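PDB 7D3U: monovalent Na+/H+ antiporter subunit A from Dietzia sp. DQ12-45-1b, which probably exchanges sodium ions for protons across the cell membrane as the large subunit of the multi-subunit Mrp antiporter complex. Local coordinates for residues I802-L810 / S823-I831; D841-Y850 / M906-D916. One frame throughout, in Å; residues are numbered along the deposited sequence.

Contact 1 of 2, residues I802-L810 / S823-I831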
loop_
_atom_site.group_PDB
_atom_site.type_symbol
_atom_site.label_atom_id
_atom_site.label_comp_id
_atom_site.label_asym_id
_atom_site.label_seq_id
_atom_site.Cartn_x
_atom_site.Cartn_y
_atom_site.Cartn_z
ATOM N N ILE B 802 13.039 40.354 -12.413
ATOM C CA ILE B 802 12.730 38.935 -12.270
ATOM C C ILE B 802 11.970 38.422 -13.486
ATOM O O ILE B 802 12.191 37.288 -13.928
ATOM C CB ILE B 802 11.954 38.691 -10.961
ATOM C CG1 ILE B 802 12.930 38.492 -9.801
ATOM C CG2 ILE B 802 11.029 37.494 -11.084
ATOM C CD1 ILE B 802 12.263 38.250 -8.470
ATOM N N VAL B 803 11.096 39.244 -14.071
ATOM C CA VAL B 803 10.339 38.801 -15.239
ATOM C C VAL B 803 11.260 38.619 -16.440
ATOM O O VAL B 803 11.190 37.604 -17.145
ATOM C CB VAL B 803 9.198 39.787 -15.545
ATOM C CG1 VAL B 803 8.550 39.450 -16.875
ATOM C CG2 VAL B 803 8.165 39.761 -14.430
ATOM N N LEU B 804 12.137 39.593 -16.698
ATOM C CA LEU B 804 13.066 39.446 -17.811
ATOM C C LEU B 804 14.120 38.383 -17.539
ATOM O O LEU B 804 14.701 37.844 -18.483
ATOM C CB LEU B 804 13.725 40.784 -18.149
ATOM C CG LEU B 804 12.770 41.943 -18.432
ATOM C CD1 LEU B 804 13.380 43.263 -17.995
ATOM C CD2 LEU B 804 12.387 41.978 -19.904
ATOM N N LEU B 805 14.383 38.061 -16.272
ATOM C CA LEU B 805 15.270 36.940 -15.984
ATOM C C LEU B 805 14.574 35.610 -16.240
ATOM O O LEU B 805 15.199 34.658 -16.724
ATOM C CB LEU B 805 15.772 37.012 -14.545
ATOM C CG LEU B 805 17.181 37.580 -14.389
ATOM C CD1 LEU B 805 17.638 37.488 -12.947
ATOM C CD2 LEU B 805 18.141 36.849 -15.305
ATOM N N SER B 806 13.283 35.521 -15.919
ATOM C CA SER B 806 12.536 34.304 -16.212
ATOM C C SER B 806 12.352 34.115 -17.710
ATOM O O SER B 806 12.286 32.977 -18.185
ATOM C CB SER B 806 11.181 34.338 -15.508
ATOM O OG SER B 806 11.343 34.321 -14.103
ATOM N N LEU B 807 12.265 35.211 -18.463
ATOM C CA LEU B 807 12.218 35.112 -19.916
ATOM C C LEU B 807 13.599 34.934 -20.531
ATOM O O LEU B 807 13.703 34.462 -21.668
ATOM C CB LEU B 807 11.546 36.349 -20.514
ATOM C CG LEU B 807 10.061 36.536 -20.200
ATOM C CD1 LEU B 807 9.429 37.527 -21.162
ATOM C CD2 LEU B 807 9.335 35.203 -20.246
ATOM N N TYR B 808 14.656 35.303 -19.807
ATOM C CA TYR B 808 16.012 35.124 -20.314
ATOM C C TYR B 808 16.428 33.663 -20.263
ATOM O O TYR B 808 16.993 33.137 -21.229
ATOM C CB TYR B 808 16.977 35.990 -19.507
ATOM C CG TYR B 808 18.406 35.959 -19.983
ATOM C CD1 TYR B 808 18.726 36.245 -21.301
ATOM C CD2 TYR B 808 19.440 35.665 -19.106
ATOM C CE1 TYR B 808 20.034 36.225 -21.736
ATOM C CE2 TYR B 808 20.751 35.644 -19.532
ATOM C CZ TYR B 808 21.043 35.925 -20.848
ATOM O OH TYR B 808 22.349 35.905 -21.277
ATOM N N PHE B 809 16.154 32.989 -19.146
ATOM C CA PHE B 809 16.498 31.578 -19.035
ATOM C C PHE B 809 15.606 30.713 -19.916
ATOM O O PHE B 809 16.030 29.639 -20.358
ATOM C CB PHE B 809 16.393 31.122 -17.581
ATOM C CG PHE B 809 17.433 31.713 -16.678
ATOM C CD1 PHE B 809 18.631 32.180 -17.186
ATOM C CD2 PHE B 809 17.214 31.794 -15.317
ATOM C CE1 PHE B 809 19.587 32.720 -16.352
ATOM C CE2 PHE B 809 18.166 32.332 -14.481
ATOM C CZ PHE B 809 19.353 32.796 -15.000
ATOM N N LEU B 810 14.379 31.158 -20.188
ATOM C CA LEU B 810 13.440 30.325 -20.931
ATOM C C LEU B 810 13.867 30.137 -22.381
ATOM O O LEU B 810 13.613 29.077 -22.964
ATOM C CB LEU B 810 12.040 30.933 -20.862
ATOM C CG LEU B 810 10.914 30.163 -21.549
ATOM C CD1 LEU B 810 10.691 28.831 -20.862
ATOM C CD2 LEU B 810 9.638 30.983 -21.558
ATOM N N SER B 823 13.711 28.699 -15.007
ATOM C CA SER B 823 12.874 29.806 -15.459
ATOM C C SER B 823 11.615 29.931 -14.616
ATOM O O SER B 823 11.197 31.042 -14.271
ATOM C CB SER B 823 12.501 29.611 -16.926
ATOM O OG SER B 823 13.472 30.173 -17.780
ATOM N N ALA B 824 10.991 28.804 -14.277
ATOM C CA ALA B 824 9.727 28.861 -13.554
ATOM C C ALA B 824 9.932 29.109 -12.066
ATOM O O ALA B 824 9.138 29.815 -11.438
ATOM C CB ALA B 824 8.946 27.572 -13.783
ATOM N N LEU B 825 10.985 28.543 -11.480
ATOM C CA LEU B 825 11.234 28.780 -10.066
ATOM C C LEU B 825 11.726 30.201 -9.816
ATOM O O LEU B 825 11.460 30.768 -8.751
ATOM C CB LEU B 825 12.229 27.753 -9.528
ATOM C CG LEU B 825 11.847 26.279 -9.691
ATOM C CD1 LEU B 825 13.076 25.392 -9.597
ATOM C CD2 LEU B 825 10.804 25.853 -8.677
ATOM N N ILE B 826 12.402 30.814 -10.792
ATOM C CA ILE B 826 12.786 32.216 -10.640
ATOM C C ILE B 826 11.613 33.160 -10.839
ATOM O O ILE B 826 11.740 34.358 -10.557
ATOM C CB ILE B 826 13.929 32.572 -11.607
ATOM C CG1 ILE B 826 14.831 33.642 -10.995
ATOM C CG2 ILE B 826 13.384 33.041 -12.935
ATOM C CD1 ILE B 826 15.969 34.046 -11.890
ATOM N N GLY B 827 10.476 32.658 -11.311
ATOM C CA GLY B 827 9.255 33.437 -11.343
ATOM C C GLY B 827 8.446 33.172 -10.092
ATOM O O GLY B 827 7.720 34.040 -9.600
ATOM N N GLY B 828 8.568 31.953 -9.570
ATOM C CA GLY B 828 8.016 31.670 -8.257
ATOM C C GLY B 828 8.653 32.523 -7.177
ATOM O O GLY B 828 7.990 32.940 -6.225
ATOM N N ALA B 829 9.952 32.794 -7.310
ATOM C CA ALA B 829 10.607 33.726 -6.399
ATOM C C ALA B 829 10.013 35.124 -6.529
ATOM O O ALA B 829 9.849 35.834 -5.531
ATOM C CB ALA B 829 12.112 33.751 -6.660
ATOM N N GLY B 830 9.667 35.532 -7.751
ATOM C CA GLY B 830 9.002 36.812 -7.926
ATOM C C GLY B 830 7.618 36.833 -7.307
ATOM O O GLY B 830 7.178 37.856 -6.777
ATOM N N ILE B 831 6.913 35.705 -7.370
ATOM C CA ILE B 831 5.611 35.607 -6.717
ATOM C C ILE B 831 5.768 35.698 -5.204
ATOM O O ILE B 831 4.959 36.332 -4.516
ATOM C CB ILE B 831 4.903 34.309 -7.146
ATOM C CG1 ILE B 831 4.167 34.527 -8.466
ATOM C CG2 ILE B 831 3.944 33.832 -6.073
ATOM C CD1 ILE B 831 4.125 33.307 -9.342
#
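I802-L810 and S823-I831 are runs of two neighbouring helices that pass antiparallel, 172° between their directions and 8.3 Å between axes; S823-I831 kinks at G827 and G830. S806 faces S823, and I802, a turn earlier on its helix, faces G830. The CA atoms of S806 and S823 come within 4.6 Å of each other, a distance that two small residues permit. Here the S823 hydroxyl donates to a backbone carbonyl of the other helix: OG lies 3.1 Å from S806 O, tilted 22° from the carbonyl plane. The same oxygen lies against CB of F809 and of L810, one turn further on. On the side of S823-I831 that faces the other helix, the apolar contact is carried by I826. Its CD1 reaches CE2 of the F809 ring at 3.8 Å and CD1 of L805 at 4.0 Å, so the tip of one isoleucine is shared by two side chains a turn apart. At the far end I802 puts CG2 anti to its backbone N and beside I826 O, while its CD1 lies 3.6 Å from G830 CA; with no side chain on G830, the isoleucine rests directly on backbone. V64 of subunit F packs on both F809 and I826, so the apolar side of the pair is also a subunit interface. This is a close antiparallel pair of transmembrane helices, 789-812 and 821-837, joined by a short connection within the MnhB-related domain.

Contact 2 of 2, residues D841-Y850 / M906-D916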
loop_
_atom_site.group_PDB
_atom_site.type_symbol
_atom_site.label_atom_id
_atom_site.label_comp_id
_atom_site.label_asym_id
_atom_site.label_seq_id
_atom_site.Cartn_x
_atom_site.Cartn_y
_atom_site.Cartn_z
ATOM N N ASP B 841 -2.993 41.094 4.665
ATOM C CA ASP B 841 -3.292 39.746 4.207
ATOM C C ASP B 841 -4.251 39.718 3.026
ATOM O O ASP B 841 -4.231 38.754 2.254
ATOM C CB ASP B 841 -3.883 38.929 5.355
ATOM C CG ASP B 841 -3.775 37.438 5.126
ATOM O OD1 ASP B 841 -3.186 37.027 4.107
ATOM O OD2 ASP B 841 -4.293 36.676 5.969
ATOM N N LYS B 842 -5.086 40.744 2.860
ATOM C CA LYS B 842 -6.065 40.714 1.779
ATOM C C LYS B 842 -5.417 40.968 0.426
ATOM O O LYS B 842 -5.766 40.317 -0.565
ATOM C CB LYS B 842 -7.174 41.730 2.045
ATOM C CG LYS B 842 -8.247 41.756 0.976
ATOM C CD LYS B 842 -9.289 42.819 1.266
ATOM C CE LYS B 842 -10.074 42.486 2.522
ATOM N NZ LYS B 842 -10.847 41.224 2.368
ATOM N N ALA B 843 -4.468 41.903 0.361
ATOM C CA ALA B 843 -3.801 42.192 -0.900
ATOM C C ALA B 843 -2.790 41.119 -1.282
ATOM O O ALA B 843 -2.415 41.031 -2.455
ATOM C CB ALA B 843 -3.113 43.555 -0.830
ATOM N N ALA B 844 -2.347 40.303 -0.325
ATOM C CA ALA B 844 -1.322 39.301 -0.592
ATOM C C ALA B 844 -1.837 38.108 -1.382
ATOM O O ALA B 844 -1.027 37.291 -1.829
ATOM C CB ALA B 844 -0.710 38.815 0.720
ATOM N N ARG B 845 -3.147 37.982 -1.562
ATOM C CA ARG B 845 -3.701 36.846 -2.282
ATOM C C ARG B 845 -3.436 36.989 -3.774
ATOM O O ARG B 845 -3.774 38.010 -4.380
ATOM C CB ARG B 845 -5.199 36.725 -2.021
ATOM C CG ARG B 845 -5.543 36.012 -0.731
ATOM C CD ARG B 845 -7.004 35.611 -0.706
ATOM N NE ARG B 845 -7.264 34.419 -1.502
ATOM C CZ ARG B 845 -7.374 33.197 -0.994
ATOM N NH1 ARG B 845 -7.243 33.008 0.310
ATOM N NH2 ARG B 845 -7.615 32.165 -1.790
ATOM N N ILE B 846 -2.822 35.964 -4.361
ATOM C CA ILE B 846 -2.599 35.945 -5.802
ATOM C C ILE B 846 -3.953 35.895 -6.498
ATOM O O ILE B 846 -4.720 34.940 -6.330
ATOM C CB ILE B 846 -1.719 34.757 -6.205
ATOM C CG1 ILE B 846 -0.640 34.509 -5.150
ATOM C CG2 ILE B 846 -1.080 35.006 -7.557
ATOM C CD1 ILE B 846 0.400 35.599 -5.075
ATOM N N ARG B 847 -4.252 36.929 -7.287
ATOM C CA ARG B 847 -5.569 37.098 -7.888
ATOM C C ARG B 847 -5.643 36.572 -9.315
ATOM O O ARG B 847 -6.386 37.124 -10.137
ATOM C CB ARG B 847 -5.976 38.571 -7.845
ATOM C CG ARG B 847 -6.303 39.077 -6.453
ATOM C CD ARG B 847 -7.704 38.667 -6.034
ATOM N NE ARG B 847 -7.775 38.348 -4.612
ATOM C CZ ARG B 847 -7.801 39.256 -3.641
ATOM N NH1 ARG B 847 -7.765 40.548 -3.934
ATOM N NH2 ARG B 847 -7.867 38.871 -2.374
ATOM N N VAL B 848 -4.893 35.524 -9.635
ATOM C CA VAL B 848 -4.961 34.908 -10.957
ATOM C C VAL B 848 -5.536 33.506 -10.806
ATOM O O VAL B 848 -5.400 32.897 -9.733
ATOM C CB VAL B 848 -3.582 34.875 -11.633
ATOM C CG1 VAL B 848 -2.998 36.273 -11.703
ATOM C CG2 VAL B 848 -2.648 33.942 -10.885
ATOM N N PRO B 849 -6.198 32.957 -11.823
ATOM C CA PRO B 849 -6.639 31.561 -11.728
ATOM C C PRO B 849 -5.477 30.611 -11.946
ATOM O O PRO B 849 -5.023 30.422 -13.077
ATOM C CB PRO B 849 -7.689 31.448 -12.840
ATOM C CG PRO B 849 -7.292 32.480 -13.831
ATOM C CD PRO B 849 -6.673 33.609 -13.055
ATOM N N TYR B 850 -4.994 29.998 -10.869
ATOM C CA TYR B 850 -3.807 29.160 -10.953
ATOM C C TYR B 850 -4.124 27.709 -11.270
ATOM O O TYR B 850 -3.264 27.012 -11.817
ATOM C CB TYR B 850 -3.009 29.232 -9.650
ATOM C CG TYR B 850 -3.861 29.349 -8.413
ATOM C CD1 TYR B 850 -4.422 28.227 -7.827
ATOM C CD2 TYR B 850 -4.101 30.582 -7.829
ATOM C CE1 TYR B 850 -5.199 28.330 -6.695
ATOM C CE2 TYR B 850 -4.876 30.694 -6.700
ATOM C CZ TYR B 850 -5.422 29.566 -6.135
ATOM O OH TYR B 850 -6.199 29.675 -5.007
ATOM N N MET B 906 1.934 29.643 -7.428
ATOM C CA MET B 906 0.816 30.539 -7.156
ATOM C C MET B 906 -0.168 29.908 -6.182
ATOM O O MET B 906 -0.622 30.557 -5.235
ATOM C CB MET B 906 0.112 30.912 -8.459
ATOM C CG MET B 906 0.765 32.048 -9.213
ATOM S SD MET B 906 0.384 32.013 -10.972
ATOM C CE MET B 906 0.974 33.625 -11.474
ATOM N N ALA B 907 -0.509 28.637 -6.402
ATOM C CA ALA B 907 -1.440 27.957 -5.506
ATOM C C ALA B 907 -0.855 27.824 -4.107
ATOM O O ALA B 907 -1.527 28.105 -3.108
ATOM C CB ALA B 907 -1.805 26.585 -6.071
ATOM N N ALA B 908 0.412 27.411 -4.019
ATOM C CA ALA B 908 1.026 27.197 -2.713
ATOM C C ALA B 908 1.178 28.497 -1.935
ATOM O O ALA B 908 1.185 28.477 -0.700
ATOM C CB ALA B 908 2.382 26.516 -2.877
ATOM N N ILE B 909 1.301 29.629 -2.624
ATOM C CA ILE B 909 1.433 30.909 -1.934
ATOM C C ILE B 909 0.072 31.501 -1.593
ATOM O O ILE B 909 -0.104 32.091 -0.525
ATOM C CB ILE B 909 2.277 31.883 -2.779
ATOM C CG1 ILE B 909 3.705 31.364 -2.924
ATOM C CG2 ILE B 909 2.293 33.262 -2.150
ATOM C CD1 ILE B 909 4.431 31.227 -1.617
ATOM N N ASP B 910 -0.919 31.348 -2.472
ATOM C CA ASP B 910 -2.220 31.953 -2.224
ATOM C C ASP B 910 -3.040 31.160 -1.218
ATOM O O ASP B 910 -3.837 31.747 -0.477
ATOM C CB ASP B 910 -2.993 32.090 -3.535
ATOM C CG ASP B 910 -4.466 32.359 -3.316
ATOM O OD1 ASP B 910 -4.796 33.368 -2.660
ATOM O OD2 ASP B 910 -5.296 31.559 -3.791
ATOM N N LYS B 911 -2.865 29.839 -1.163
ATOM C CA LYS B 911 -3.655 29.048 -0.228
ATOM C C LYS B 911 -3.057 29.070 1.175
ATOM O O LYS B 911 -3.796 29.132 2.163
ATOM C CB LYS B 911 -3.783 27.612 -0.736
ATOM C CG LYS B 911 -4.531 27.480 -2.049
ATOM C CD LYS B 911 -5.982 27.094 -1.826
ATOM C CE LYS B 911 -6.883 28.313 -1.811
ATOM N NZ LYS B 911 -8.321 27.935 -1.764
ATOM N N LEU B 912 -1.731 29.023 1.282
ATOM C CA LEU B 912 -1.073 28.993 2.581
ATOM C C LEU B 912 -0.807 30.379 3.148
ATOM O O LEU B 912 -0.776 30.541 4.373
ATOM C CB LEU B 912 0.247 28.225 2.487
ATOM C CG LEU B 912 0.140 26.702 2.447
ATOM C CD1 LEU B 912 1.474 26.083 2.078
ATOM C CD2 LEU B 912 -0.343 26.174 3.784
ATOM N N GLY B 913 -0.609 31.381 2.296
ATOM C CA GLY B 913 -0.307 32.716 2.768
ATOM C C GLY B 913 -1.449 33.373 3.514
ATOM O O GLY B 913 -2.485 33.691 2.924
ATOM N N GLY B 914 -1.273 33.581 4.815
ATOM C CA GLY B 914 -2.297 34.221 5.611
ATOM C C GLY B 914 -3.527 33.344 5.790
ATOM O O GLY B 914 -3.524 32.142 5.526
ATOM N N ASP B 915 -4.601 33.983 6.255
ATOM C CA ASP B 915 -5.879 33.307 6.431
ATOM C C ASP B 915 -6.915 33.795 5.427
ATOM O O ASP B 915 -7.407 33.002 4.619
ATOM C CB ASP B 915 -6.385 33.518 7.865
ATOM C CG ASP B 915 -5.572 32.749 8.887
ATOM O OD1 ASP B 915 -4.813 31.842 8.486
ATOM O OD2 ASP B 915 -5.693 33.048 10.094
ATOM N N ASP B 916 -7.230 35.088 5.451
ATOM C CA ASP B 916 -8.024 35.781 4.434
ATOM C C ASP B 916 -9.185 34.924 3.925
ATOM O O ASP B 916 -9.302 34.619 2.738
ATOM C CB ASP B 916 -7.133 36.238 3.282
ATOM C CG ASP B 916 -7.828 37.212 2.348
ATOM O OD1 ASP B 916 -9.049 37.428 2.486
ATOM O OD2 ASP B 916 -7.138 37.789 1.486
#
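R845 and D910 meet where the loop before helix 850-866 crosses the end of helix 890-912. From CB outward, the arginine runs between two acids. CB lies 3.4 Å from D910 OD1; CG sits between that oxygen and D916 OD2; CD is 3.1 Å from D916 OD2. The chain then bends at chi3 (78°), and NE comes 2.9 Å from D910 OD1. This salt bridge is held by charge alone, because OD1 lies over one face of the guanidinium and the two flat groups are turned 90° apart. CZ also lies against OD1, NH1 is nearest D916 O, and NH2, near the D910 carboxylate, makes a second salt bridge, to D919. The other D910 oxygen, OD2, accepts from Y850 OH at the edge of that ring, whose face takes A907 CA in a CH-pi contact at 4.0 Å from the centroid. Further along, D841 OD2 uses its syn lone pair for the N-H of D915 (2.7 Å) and also pairs with R768. On the apolar side, M906 meets I846 and V848. Helix 739-762 packs against Y850 and K911, helix 821-837 against I846 and M906, and helix 646-667 against I909 and L912.

In the fold
Helix 821-837 connects the two: it supplies one half of contact 1, and the chain beyond it becomes the loop of contact 2. The centres lie about 19 Å apart, and the contacts touch where I831 CD1 packs on M906 CG at 3.6 Å, with I846 and I909 also against I831. Helix 890-912 serves both, flanking contact 1 through side chains such as Y898 and forming half of contact 2 at its end. Contact 1 is buried helix packing, mostly apolar, with a single serine-to-carbonyl bond across it. Contact 2 joins a loop to a helix end, is only partly buried, and mixes charge pairs and hydrogen bonds to its acids with an apolar patch round M906.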